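Local coordinates for putative heme binding protein (Tannerella forsythia, PDB 6EU8) that probably binds heme as a member of the HmuY-like family, with heme-binding properties that differ from those of Porphyromonas gingivalis HmuY, at residues Gly98-Asp103 and Val159-Phe164; Val28-Gly33 and Val187-Glu192; Phe76-Asn81 and Ile172-Ala177; Thr142-Asn147 and Pro153-Ser158. All blocks are in the same frame, centred on the assembly; numbering follows the deposited sequence.

Interaction 1 of 4, residues Gly98-Asp103 and Val159-Phe164; sequences GLPAGD and VFVVKF
V161 meets both L99 and P100 with its two methyl groups, the first point at which strand 160-163 touches the loop 98-103. Its CG1 lies trans to the backbone N (chi1 -178°), which sets it 4.0 Å from L99 CD1. The two V161 methyls, CG1 and CG2, also meet the P100 ring at its CD corner, each 4.1 Å from P100 CD. V162 turns to the other face of the strand, where it packs on I172. K163 then returns to the loop side. Its stem crosses the leucine at about a right angle, with K163 CG 3.7 Å from L99 CD1. The chain bends at chi3 (76°) and brings the ammonium to a water, 3.2 Å from K163 NZ, which in turn donates to P100 O at 3.0 Å. The link from lysine to loop is thus apolar at the stem and water-mediated at the tip. Y104 meets the same corner: its hydroxyl bonds to P100 O and its ring makes a cation-pi contact with K163. The contact belongs to an antiparallel beta-sheet fold: a long connection between paired strands 84-87 and 105-111 folds back over strand 160-163, the other neighbour of 84-87.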
loop_
_atom_site.group_PDB
_atom_site.type_symbol
_atom_site.label_atom_id
_atom_site.label_comp_id
_atom_site.label_asym_id
_atom_site.label_seq_id
_atom_site.Cartn_x
_atom_site.Cartn_y
_atom_site.Cartn_z
ATOM N N GLY A 98 -1.275 -6.553 -22.691
ATOM C CA GLY A 98 -0.361 -5.413 -22.707
ATOM C C GLY A 98 -0.691 -4.409 -21.625
ATOM O O GLY A 98 -1.235 -4.771 -20.579
ATOM N N LEU A 99 -0.352 -3.151 -21.883
ATOM C CA LEU A 99 -0.681 -2.050 -21.000
ATOM C C LEU A 99 -2.007 -1.469 -21.470
ATOM O O LEU A 99 -2.057 -0.833 -22.530
ATOM C CB LEU A 99 0.415 -0.978 -21.050
ATOM C CG LEU A 99 0.248 0.288 -20.214
ATOM C CD1 LEU A 99 0.123 -0.027 -18.728
ATOM C CD2 LEU A 99 1.451 1.189 -20.458
ATOM N N PRO A 100 -3.097 -1.696 -20.714
ATOM C CA PRO A 100 -4.363 -1.195 -21.224
ATOM C C PRO A 100 -4.463 0.308 -21.158
ATOM O O PRO A 100 -3.825 0.951 -20.309
ATOM C CB PRO A 100 -5.413 -1.826 -20.294
ATOM C CG PRO A 100 -4.682 -2.782 -19.430
ATOM C CD PRO A 100 -3.269 -2.312 -19.385
ATOM N N ALA A 101 -5.260 0.862 -22.063
ATOM C CA ALA A 101 -5.673 2.247 -21.971
ATOM C C ALA A 101 -6.708 2.345 -20.871
ATOM O O ALA A 101 -7.342 1.347 -20.522
ATOM C CB ALA A 101 -6.262 2.717 -23.293
ATOM N N GLY A 102 -6.878 3.548 -20.333
ATOM C CA GLY A 102 -7.805 3.783 -19.224
ATOM C C GLY A 102 -7.544 5.086 -18.481
ATOM O O GLY A 102 -6.622 5.839 -18.823
ATOM N N ASP A 103 -8.359 5.328 -17.457
ATOM C CA ASP A 103 -8.298 6.537 -16.643
ATOM C C ASP A 103 -7.475 6.268 -15.360
ATOM O O ASP A 103 -8.032 6.063 -14.268
ATOM C CB ASP A 103 -9.720 6.993 -16.297
ATOM C CG ASP A 103 -9.762 8.335 -15.566
ATOM O OD1 ASP A 103 -8.803 9.134 -15.666
ATOM O OD2 ASP A 103 -10.779 8.594 -14.890
ATOM N N VAL A 159 -8.057 -7.698 -11.301
ATOM C CA VAL A 159 -6.646 -7.434 -11.648
ATOM C C VAL A 159 -6.462 -5.921 -11.762
ATOM O O VAL A 159 -7.166 -5.245 -12.521
ATOM C CB VAL A 159 -6.244 -8.109 -13.000
ATOM C CG1 VAL A 159 -4.815 -7.758 -13.415
ATOM C CG2 VAL A 159 -6.322 -9.627 -12.868
ATOM N N PHE A 160 -5.507 -5.385 -10.983
ATOM C CA PHE A 160 -5.063 -3.995 -11.077
ATOM C C PHE A 160 -3.876 -3.862 -12.038
ATOM O O PHE A 160 -3.079 -4.789 -12.174
ATOM C CB PHE A 160 -4.684 -3.400 -9.679
ATOM C CG PHE A 160 -5.837 -3.351 -8.709
ATOM C CD1 PHE A 160 -6.159 -4.461 -7.944
ATOM C CD2 PHE A 160 -6.575 -2.205 -8.556
ATOM C CE1 PHE A 160 -7.259 -4.448 -7.052
ATOM C CE2 PHE A 160 -7.655 -2.170 -7.658
ATOM C CZ PHE A 160 -7.992 -3.291 -6.904
ATOM N N VAL A 161 -3.794 -2.717 -12.701
ATOM C CA VAL A 161 -2.598 -2.379 -13.475
ATOM C C VAL A 161 -2.026 -1.066 -12.937
ATOM O O VAL A 161 -2.741 -0.078 -12.802
ATOM C CB VAL A 161 -2.865 -2.297 -14.991
ATOM C CG1 VAL A 161 -1.544 -1.979 -15.709
ATOM C CG2 VAL A 161 -3.451 -3.628 -15.514
ATOM N N VAL A 162 -0.730 -1.077 -12.656
ATOM C CA VAL A 162 -0.014 0.081 -12.139
ATOM C C VAL A 162 1.134 0.435 -13.095
ATOM O O VAL A 162 1.946 -0.436 -13.410
ATOM C CB VAL A 162 0.568 -0.188 -10.738
ATOM C CG1 VAL A 162 1.032 1.109 -10.098
ATOM C CG2 VAL A 162 -0.469 -0.853 -9.815
ATOM N N LYS A 163 1.182 1.706 -13.489
ATOM C CA LYS A 163 2.272 2.279 -14.327
ATOM C C LYS A 163 3.240 3.040 -13.448
ATOM O O LYS A 163 2.793 3.882 -12.625
ATOM C CB LYS A 163 1.711 3.284 -15.350
ATOM C CG LYS A 163 0.743 2.722 -16.371
ATOM C CD LYS A 163 -0.140 3.780 -17.050
ATOM C CE LYS A 163 0.581 4.590 -18.105
ATOM N NZ LYS A 163 -0.420 5.189 -19.029
ATOM N N PHE A 164 4.554 2.791 -13.626
ATOM C CA PHE A 164 5.608 3.353 -12.768
ATOM C C PHE A 164 6.406 4.483 -13.431
ATOM O O PHE A 164 6.312 4.677 -14.652
ATOM C CB PHE A 164 6.510 2.237 -12.255
ATOM C CG PHE A 164 5.753 1.191 -11.479
ATOM C CD1 PHE A 164 5.162 1.530 -10.261
ATOM C CD2 PHE A 164 5.586 -0.098 -11.975
ATOM C CE1 PHE A 164 4.417 0.591 -9.559
ATOM C CE2 PHE A 164 4.858 -1.052 -11.264
ATOM C CZ PHE A 164 4.267 -0.695 -10.055
HETATM O O HOH W 1 -2.048 3.270 -20.935
#

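Interaction 2 of 4, residues Val28-Gly33 and Val187-Glu192; sequences VNLETG and VSFNYE
L30 is laid over the Y191 ring and hydrogen-bonded to its hydroxyl, so one residue meets the tyrosine both ways. L30 CD2 stands 3.6 Å from the ring centroid, 10° off the normal, a CH-pi contact over the centre of one face. L30 CB adds to it, 3.8 Å from Y191 CE2. Beyond the ring, Y191 OH donates to L30 O at 2.9 Å, tilted 23° from the carbonyl plane, and this bond fixes the far end of the phenol. The same methyl also reaches F189, but at the ring edge, with L30 CD2 4.0 Å from F189 CE2. Both aromatics place CG between backbone N and carbonyl carbon (chi1 66° for Y191), sending their rings toward the loop. The rest of the turn is looser: the side chains of E31 and T32 start away from the strand, T32 exposed, and part of the order there comes from within the loop. N29 OD1 accepts from T32 N at 2.9 Å in an Asx motif, with a weak bond from E31 N. Strand 184-194 runs between strands 11-18 and 169-178; its F189 also packs on I73, while L30 touches A170 and F164.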
loop_
_atom_site.group_PDB
_atom_site.type_symbol
_atom_site.label_atom_id
_atom_site.label_comp_id
_atom_site.label_asym_id
_atom_site.label_seq_id
_atom_site.Cartn_x
_atom_site.Cartn_y
_atom_site.Cartn_z
ATOM N N VAL A 28 8.439 -1.841 -1.662
ATOM C CA VAL A 28 8.584 -3.093 -2.448
ATOM C C VAL A 28 9.085 -2.808 -3.870
ATOM O O VAL A 28 8.468 -2.051 -4.614
ATOM C CB VAL A 28 7.237 -3.868 -2.564
ATOM C CG1 VAL A 28 7.398 -5.227 -3.280
ATOM C CG2 VAL A 28 6.588 -4.065 -1.190
ATOM N N ASN A 29 10.213 -3.462 -4.235
ATOM C CA ASN A 29 10.740 -3.477 -5.598
ATOM C C ASN A 29 10.231 -4.733 -6.316
ATOM O O ASN A 29 10.606 -5.857 -5.940
ATOM C CB ASN A 29 12.276 -3.500 -5.545
ATOM C CG ASN A 29 12.918 -3.283 -6.902
ATOM O OD1 ASN A 29 12.518 -3.890 -7.892
ATOM N ND2 ASN A 29 13.917 -2.406 -6.953
ATOM N N LEU A 30 9.335 -4.543 -7.265
ATOM C CA LEU A 30 8.726 -5.645 -8.027
ATOM C C LEU A 30 9.665 -6.247 -9.073
ATOM O O LEU A 30 9.466 -7.401 -9.481
ATOM C CB LEU A 30 7.441 -5.180 -8.681
ATOM C CG LEU A 30 6.350 -4.675 -7.729
ATOM C CD1 LEU A 30 5.252 -3.960 -8.502
ATOM C CD2 LEU A 30 5.793 -5.842 -6.910
ATOM N N GLU A 31 10.681 -5.481 -9.494
ATOM C CA GLU A 31 11.648 -5.977 -10.484
ATOM C C GLU A 31 12.587 -6.980 -9.815
ATOM O O GLU A 31 12.798 -8.072 -10.336
ATOM C CB GLU A 31 12.425 -4.826 -11.155
ATOM C CG GLU A 31 13.382 -5.299 -12.276
ATOM C CD GLU A 31 13.887 -4.204 -13.209
ATOM O OE1 GLU A 31 13.680 -2.993 -12.970
ATOM O OE2 GLU A 31 14.512 -4.571 -14.225
ATOM N N THR A 32 13.128 -6.612 -8.655
ATOM C CA THR A 32 14.119 -7.410 -7.931
ATOM C C THR A 32 13.581 -8.269 -6.788
ATOM O O THR A 32 14.256 -9.189 -6.331
ATOM C CB THR A 32 15.193 -6.501 -7.300
ATOM O OG1 THR A 32 14.595 -5.653 -6.301
ATOM C CG2 THR A 32 15.881 -5.650 -8.356
ATOM N N GLY A 33 12.391 -7.942 -6.287
ATOM C CA GLY A 33 11.854 -8.587 -5.094
ATOM C C GLY A 33 12.327 -8.065 -3.737
ATOM O O GLY A 33 11.878 -8.564 -2.704
ATOM N N VAL A 187 -0.212 -9.096 3.926
ATOM C CA VAL A 187 -0.758 -8.827 2.607
ATOM C C VAL A 187 -0.021 -9.642 1.559
ATOM O O VAL A 187 1.197 -9.469 1.409
ATOM C CB VAL A 187 -0.662 -7.313 2.296
ATOM C CG1 VAL A 187 -1.165 -7.001 0.894
ATOM C CG2 VAL A 187 -1.425 -6.505 3.342
ATOM N N SER A 188 -0.742 -10.521 0.854
ATOM C CA SER A 188 -0.156 -11.372 -0.235
ATOM C C SER A 188 -0.731 -11.013 -1.597
ATOM O O SER A 188 -1.921 -10.709 -1.703
ATOM C CB SER A 188 -0.372 -12.869 0.054
ATOM O OG SER A 188 0.274 -13.279 1.234
ATOM N N PHE A 189 0.121 -11.020 -2.649
ATOM C CA PHE A 189 -0.329 -10.778 -4.006
ATOM C C PHE A 189 0.550 -11.512 -5.004
ATOM O O PHE A 189 1.723 -11.773 -4.721
ATOM C CB PHE A 189 -0.326 -9.257 -4.333
ATOM C CG PHE A 189 0.955 -8.548 -3.959
ATOM C CD1 PHE A 189 1.170 -8.084 -2.679
ATOM C CD2 PHE A 189 1.968 -8.357 -4.910
ATOM C CE1 PHE A 189 2.375 -7.454 -2.329
ATOM C CE2 PHE A 189 3.158 -7.717 -4.575
ATOM C CZ PHE A 189 3.363 -7.259 -3.291
ATOM N N ASN A 190 -0.049 -11.831 -6.142
ATOM C CA ASN A 190 0.672 -12.324 -7.317
ATOM C C ASN A 190 0.832 -11.145 -8.262
ATOM O O ASN A 190 -0.021 -10.259 -8.306
ATOM C CB ASN A 190 -0.139 -13.446 -7.988
ATOM C CG ASN A 190 -0.335 -14.656 -7.086
ATOM O OD1 ASN A 190 0.437 -14.899 -6.165
ATOM N ND2 ASN A 190 -1.388 -15.428 -7.374
ATOM N N TYR A 191 1.934 -11.089 -9.025
ATOM C CA TYR A 191 2.087 -10.044 -10.026
ATOM C C TYR A 191 2.857 -10.471 -11.294
ATOM O O TYR A 191 3.590 -11.448 -11.256
ATOM C CB TYR A 191 2.741 -8.773 -9.419
ATOM C CG TYR A 191 4.151 -8.936 -8.962
ATOM C CD1 TYR A 191 4.458 -9.389 -7.688
ATOM C CD2 TYR A 191 5.219 -8.630 -9.822
ATOM C CE1 TYR A 191 5.781 -9.509 -7.261
ATOM C CE2 TYR A 191 6.512 -8.764 -9.411
ATOM C CZ TYR A 191 6.798 -9.182 -8.147
ATOM O OH TYR A 191 8.101 -9.300 -7.747
ATOM N N GLU A 192 2.672 -9.707 -12.353
ATOM C CA GLU A 192 3.461 -9.831 -13.603
ATOM C C GLU A 192 3.989 -8.418 -13.949
ATOM O O GLU A 192 3.217 -7.542 -14.333
ATOM C CB GLU A 192 2.611 -10.445 -14.737
ATOM C CG GLU A 192 2.045 -11.818 -14.381
ATOM C CD GLU A 192 1.460 -12.598 -15.562
ATOM O OE1 GLU A 192 1.234 -12.015 -16.634
ATOM O OE2 GLU A 192 1.211 -13.821 -15.384
#

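Interaction 3 of 4, residues Phe76-Asn81 and Ile172-Ala177; sequences FDIRTN and IKFTDA
F76 and I78 meet A177 and F174 where two antiparallel sheets pack on each other: strand 77-80 edges the four-stranded one, and strand 169-178 belongs to the larger one. F76 leaves its CB with the ring trans to the carbonyl carbon (chi1 -63°). CB and CG serve as the stem, and CD1 is still 4.6 Å from A177 CB. Contact comes at the end of the ring. CE1 lies 3.5 Å from A177 O and 3.8 Å from A177 CB, and CZ stays equally near that methyl. The carbonyl oxygen sits at the ring edge, near its plane, where the aromatic C-H bonds point. W143 meets F76 edge-to-face, and its NE1 donates to F76 O. Packing is lighter at I78, whose CD1 approaches F174 CE2 obliquely at 4.4 Å. Over one face of the F174 ring lies I172 CG2 of the same strand, 3.8 Å above the plane. A classic beta bulge follows, T175 and D176 both facing S188, and the chain turns a corner at A177. Within the bulge, T175 OG1 donates to D176 OD1 at 2.8 Å, reaching that oxygen on its anti side, 32° out of the carboxylate plane.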
loop_
_atom_site.group_PDB
_atom_site.type_symbol
_atom_site.label_atom_id
_atom_site.label_comp_id
_atom_site.label_asym_id
_atom_site.label_seq_id
_atom_site.Cartn_x
_atom_site.Cartn_y
_atom_site.Cartn_z
ATOM N N PHE A 76 -3.677 -1.798 5.359
ATOM C CA PHE A 76 -4.291 -2.101 4.042
ATOM C C PHE A 76 -4.198 -0.924 3.071
ATOM O O PHE A 76 -4.775 -0.968 1.961
ATOM C CB PHE A 76 -5.736 -2.609 4.192
ATOM C CG PHE A 76 -5.886 -3.921 4.951
ATOM C CD1 PHE A 76 -4.872 -4.883 5.013
ATOM C CD2 PHE A 76 -7.083 -4.174 5.621
ATOM C CE1 PHE A 76 -5.052 -6.077 5.693
ATOM C CE2 PHE A 76 -7.254 -5.385 6.321
ATOM C CZ PHE A 76 -6.259 -6.306 6.349
ATOM N N ASP A 77 -3.491 0.127 3.490
ATOM C CA ASP A 77 -3.206 1.291 2.606
ATOM C C ASP A 77 -2.067 0.946 1.637
ATOM O O ASP A 77 -1.024 0.421 2.041
ATOM C CB ASP A 77 -2.758 2.482 3.437
ATOM C CG ASP A 77 -3.735 2.853 4.519
ATOM O OD1 ASP A 77 -4.877 3.219 4.185
ATOM O OD2 ASP A 77 -3.365 2.822 5.718
ATOM N N ILE A 78 -2.271 1.268 0.358
ATOM C CA ILE A 78 -1.292 0.973 -0.714
ATOM C C ILE A 78 -0.993 2.277 -1.432
ATOM O O ILE A 78 -1.941 3.006 -1.829
ATOM C CB ILE A 78 -1.825 -0.005 -1.789
ATOM C CG1 ILE A 78 -2.590 -1.163 -1.169
ATOM C CG2 ILE A 78 -0.676 -0.506 -2.666
ATOM C CD1 ILE A 78 -1.755 -2.072 -0.366
ATOM N N ARG A 79 0.297 2.613 -1.558
ATOM C CA ARG A 79 0.713 3.752 -2.395
ATOM C C ARG A 79 1.715 3.288 -3.447
ATOM O O ARG A 79 2.207 2.166 -3.418
ATOM C CB ARG A 79 1.310 4.890 -1.570
ATOM C CG ARG A 79 2.656 4.564 -0.949
ATOM C CD ARG A 79 3.373 5.780 -0.411
ATOM N NE ARG A 79 3.862 6.629 -1.500
ATOM C CZ ARG A 79 4.850 7.511 -1.387
ATOM N NH1 ARG A 79 5.488 7.701 -0.235
ATOM N NH2 ARG A 79 5.211 8.204 -2.490
ATOM N N THR A 80 2.025 4.216 -4.361
ATOM C CA THR A 80 3.029 4.003 -5.402
ATOM C C THR A 80 4.172 5.008 -5.246
ATOM O O THR A 80 4.076 5.962 -4.471
ATOM C CB THR A 80 2.396 4.160 -6.810
ATOM O OG1 THR A 80 2.054 5.534 -7.063
ATOM C CG2 THR A 80 1.181 3.264 -6.970
ATOM N N ASN A 81 5.240 4.804 -6.038
ATOM C CA ASN A 81 6.384 5.754 -6.062
ATOM C C ASN A 81 6.194 6.708 -7.240
ATOM O O ASN A 81 6.833 6.537 -8.300
ATOM C CB ASN A 81 7.714 4.993 -6.141
ATOM C CG ASN A 81 8.917 5.891 -5.939
ATOM O OD1 ASN A 81 8.769 7.081 -5.659
ATOM N ND2 ASN A 81 10.109 5.324 -6.042
ATOM N N ILE A 172 -1.353 -6.737 -11.061
ATOM C CA ILE A 172 -1.333 -7.199 -9.669
ATOM C C ILE A 172 -2.706 -7.777 -9.262
ATOM O O ILE A 172 -3.727 -7.148 -9.526
ATOM C CB ILE A 172 -0.969 -6.028 -8.705
ATOM C CG1 ILE A 172 0.384 -5.365 -9.080
ATOM C CG2 ILE A 172 -0.951 -6.530 -7.272
ATOM C CD1 ILE A 172 0.773 -4.145 -8.242
ATOM N N LYS A 173 -2.695 -8.979 -8.688
ATOM C CA LYS A 173 -3.902 -9.587 -8.105
ATOM C C LYS A 173 -3.603 -9.914 -6.653
ATOM O O LYS A 173 -2.735 -10.735 -6.340
ATOM C CB LYS A 173 -4.302 -10.865 -8.866
ATOM C CG LYS A 173 -5.616 -11.467 -8.352
ATOM C CD LYS A 173 -6.495 -12.020 -9.464
ATOM C CE LYS A 173 -7.592 -12.934 -8.909
ATOM N NZ LYS A 173 -8.890 -12.788 -9.637
ATOM N N PHE A 174 -4.338 -9.271 -5.729
ATOM C CA PHE A 174 -4.179 -9.524 -4.298
ATOM C C PHE A 174 -4.897 -10.816 -3.949
ATOM O O PHE A 174 -5.966 -11.081 -4.491
ATOM C CB PHE A 174 -4.699 -8.362 -3.438
ATOM C CG PHE A 174 -3.894 -7.090 -3.595
ATOM C CD1 PHE A 174 -4.199 -6.189 -4.602
ATOM C CD2 PHE A 174 -2.822 -6.807 -2.740
ATOM C CE1 PHE A 174 -3.455 -5.027 -4.785
ATOM C CE2 PHE A 174 -2.077 -5.649 -2.925
ATOM C CZ PHE A 174 -2.410 -4.756 -3.936
ATOM N N THR A 175 -4.261 -11.640 -3.131
ATOM C CA THR A 175 -4.793 -12.960 -2.793
ATOM C C THR A 175 -5.168 -13.143 -1.331
ATOM O O THR A 175 -6.062 -13.948 -1.034
ATOM C CB THR A 175 -3.819 -14.090 -3.198
ATOM O OG1 THR A 175 -2.582 -13.993 -2.480
ATOM C CG2 THR A 175 -3.571 -14.069 -4.700
ATOM N N ASP A 176 -4.497 -12.440 -0.416
ATOM C CA ASP A 176 -4.752 -12.582 1.022
ATOM C C ASP A 176 -4.496 -11.280 1.780
ATOM O O ASP A 176 -3.577 -10.509 1.437
ATOM C CB ASP A 176 -3.874 -13.698 1.650
ATOM C CG ASP A 176 -3.984 -15.057 0.916
ATOM O OD1 ASP A 176 -3.225 -15.291 -0.071
ATOM O OD2 ASP A 176 -4.798 -15.923 1.365
ATOM N N ALA A 177 -5.299 -11.058 2.822
ATOM C CA ALA A 177 -5.108 -9.937 3.778
ATOM C C ALA A 177 -4.817 -10.381 5.206
ATOM O O ALA A 177 -4.568 -9.529 6.086
ATOM C CB ALA A 177 -6.326 -9.060 3.774
#

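Interaction 4 of 4, residues Thr142-Asn147 and Pro153-Ser158; sequences TWIVEN and PVLSKS
W143 O and E146 O each take a backbone N-H from segment 153-158, and these two bonds bracket the short hairpin. S156 N lies 2.9 Å from W143 O in a bond of 170°. V154 N is equally close to E146 O. Between them V154 O receives V145 N at 2.8 Å and a weak bond from E146 N. Two successive residues therefore face V154, a classic beta bulge. A water donates to both W143 O and S156 O, giving the tryptophan carbonyl a second partner. Outward from this ladder, L155 lies alongside W143, its CD2 4.0 Å from W143 CZ3 at the indole edge. One face of the indole carries I144 CD1, 3.6 Å above the ring plane and offset toward the rim. Among the exposed side chains, V145 CB meets V154 CG1 at 4.1 Å, and N147 OD1, which accepts from K184 NZ, lies 3.6 Å from P153 CG. Backbone bonds thus set the register, while I144 and L155 on one face, with W143 beside them, make an apolar surface that meets F76 and A177; V145, E146 and V154 are exposed.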
loop_
_atom_site.group_PDB
_atom_site.type_symbol
_atom_site.label_atom_id
_atom_site.label_comp_id
_atom_site.label_asym_id
_atom_site.label_seq_id
_atom_site.Cartn_x
_atom_site.Cartn_y
_atom_site.Cartn_z
ATOM N N THR A 142 -9.157 0.183 -3.145
ATOM C CA THR A 142 -10.301 -0.698 -3.395
ATOM C C THR A 142 -10.006 -2.200 -3.441
ATOM O O THR A 142 -10.942 -3.000 -3.635
ATOM C CB THR A 142 -11.077 -0.286 -4.658
ATOM O OG1 THR A 142 -10.360 -0.641 -5.852
ATOM C CG2 THR A 142 -11.409 1.201 -4.631
ATOM N N TRP A 143 -8.751 -2.629 -3.270
ATOM C CA TRP A 143 -8.426 -4.063 -3.157
ATOM C C TRP A 143 -9.199 -4.731 -2.002
ATOM O O TRP A 143 -9.450 -5.919 -2.057
ATOM C CB TRP A 143 -6.915 -4.312 -3.032
ATOM C CG TRP A 143 -6.268 -4.110 -1.661
ATOM C CD1 TRP A 143 -5.883 -2.944 -1.071
ATOM C CD2 TRP A 143 -5.885 -5.158 -0.764
ATOM N NE1 TRP A 143 -5.323 -3.194 0.165
ATOM C CE2 TRP A 143 -5.272 -4.553 0.355
ATOM C CE3 TRP A 143 -5.990 -6.552 -0.813
ATOM C CZ2 TRP A 143 -4.783 -5.297 1.437
ATOM C CZ3 TRP A 143 -5.480 -7.300 0.256
ATOM C CH2 TRP A 143 -4.877 -6.669 1.363
ATOM N N ILE A 144 -9.556 -3.941 -0.983
ATOM C CA ILE A 144 -10.468 -4.386 0.098
ATOM C C ILE A 144 -11.875 -3.871 -0.231
ATOM O O ILE A 144 -12.093 -2.672 -0.348
ATOM C CB ILE A 144 -10.005 -3.802 1.457
ATOM C CG1 ILE A 144 -8.613 -4.302 1.853
ATOM C CG2 ILE A 144 -11.056 -4.026 2.562
ATOM C CD1 ILE A 144 -8.488 -5.796 2.040
ATOM N N VAL A 145 -12.836 -4.792 -0.380
ATOM C CA VAL A 145 -14.229 -4.417 -0.524
ATOM C C VAL A 145 -14.805 -4.004 0.861
ATOM O O VAL A 145 -15.481 -2.977 0.961
ATOM C CB VAL A 145 -15.074 -5.570 -1.095
ATOM C CG1 VAL A 145 -16.568 -5.178 -1.197
ATOM C CG2 VAL A 145 -14.536 -6.011 -2.466
ATOM N N GLU A 146 -14.576 -4.849 1.865
ATOM C CA GLU A 146 -15.043 -4.602 3.253
ATOM C C GLU A 146 -13.993 -5.081 4.231
ATOM O O GLU A 146 -13.416 -6.156 4.047
ATOM C CB GLU A 146 -16.269 -5.469 3.586
ATOM C CG GLU A 146 -17.609 -5.135 3.005
ATOM C CD GLU A 146 -18.676 -5.956 3.738
ATOM O OE1 GLU A 146 -18.900 -5.680 4.937
ATOM O OE2 GLU A 146 -19.220 -6.914 3.148
ATOM N N ASN A 147 -13.833 -4.348 5.342
ATOM C CA ASN A 147 -12.987 -4.783 6.464
ATOM C C ASN A 147 -13.714 -4.596 7.825
ATOM O O ASN A 147 -13.374 -3.683 8.582
ATOM C CB ASN A 147 -11.674 -4.019 6.465
ATOM C CG ASN A 147 -10.713 -4.502 7.521
ATOM O OD1 ASN A 147 -10.751 -5.661 7.925
ATOM N ND2 ASN A 147 -9.853 -3.632 7.964
ATOM N N PRO A 153 -11.674 -9.786 6.353
ATOM C CA PRO A 153 -11.764 -8.876 5.211
ATOM C C PRO A 153 -12.292 -9.582 3.945
ATOM O O PRO A 153 -12.081 -10.790 3.783
ATOM C CB PRO A 153 -10.311 -8.399 5.033
ATOM C CG PRO A 153 -9.595 -8.716 6.308
ATOM C CD PRO A 153 -10.285 -9.982 6.775
ATOM N N VAL A 154 -13.006 -8.838 3.113
ATOM C CA VAL A 154 -13.518 -9.329 1.811
ATOM C C VAL A 154 -12.675 -8.617 0.732
ATOM O O VAL A 154 -12.681 -7.376 0.667
ATOM C CB VAL A 154 -15.008 -8.968 1.627
ATOM C CG1 VAL A 154 -15.539 -9.389 0.259
ATOM C CG2 VAL A 154 -15.824 -9.649 2.732
ATOM N N LEU A 155 -11.975 -9.403 -0.104
ATOM C CA LEU A 155 -11.039 -8.869 -1.143
ATOM C C LEU A 155 -11.712 -8.770 -2.497
ATOM O O LEU A 155 -12.575 -9.593 -2.843
ATOM C CB LEU A 155 -9.796 -9.763 -1.281
ATOM C CG LEU A 155 -8.643 -9.667 -0.280
ATOM C CD1 LEU A 155 -9.107 -10.008 1.129
ATOM C CD2 LEU A 155 -7.491 -10.585 -0.697
ATOM N N SER A 156 -11.330 -7.757 -3.267
ATOM C CA SER A 156 -11.724 -7.648 -4.668
ATOM C C SER A 156 -11.077 -8.773 -5.451
ATOM O O SER A 156 -9.970 -9.198 -5.155
ATOM C CB SER A 156 -11.239 -6.315 -5.246
ATOM O OG SER A 156 -11.450 -6.226 -6.649
ATOM N N LYS A 157 -11.775 -9.240 -6.481
ATOM C CA LYS A 157 -11.226 -10.238 -7.418
ATOM C C LYS A 157 -10.616 -9.587 -8.672
ATOM O O LYS A 157 -10.215 -10.330 -9.590
ATOM C CB LYS A 157 -12.338 -11.209 -7.824
ATOM C CG LYS A 157 -12.937 -11.993 -6.675
ATOM C CD LYS A 157 -11.917 -12.956 -6.121
ATOM C CE LYS A 157 -12.495 -14.278 -5.631
ATOM N NZ LYS A 157 -12.935 -14.203 -4.212
ATOM N N SER A 158 -10.555 -8.248 -8.730
ATOM C CA SER A 158 -10.035 -7.528 -9.906
ATOM C C SER A 158 -8.510 -7.612 -10.042
ATOM O O SER A 158 -7.765 -7.601 -9.060
ATOM C CB SER A 158 -10.452 -6.061 -9.887
ATOM O OG SER A 158 -11.868 -5.907 -9.790
HETATM O O HOH W 2 -7.966 -7.688 -3.982
#

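Overall arrangement
Strands 160-163, 169-178 and 184-194 are successive antiparallel neighbours, so interactions 1, 2 and 3 share one sheet. F160 O and I172 N, 2.8 Å apart, join 1 to 3, and S188 N with D176 O at 2.9 Å joins 2 to 3. Interactions 1 and 2 also touch directly, F164 CZ lying 3.7 Å from L30 CD1. The hairpin of interaction 4 closes over interaction 3, their centres about 10 Å apart, with F174 CB 3.4 Å from W143 CE3; V187 CG1 reaches W143 CH2 at 3.8 Å. A malonate, probably from the crystallisation liquor, lies about 5 Å from the N147 side chain. The structure is heme-free, and none of these contacts identifies the heme site.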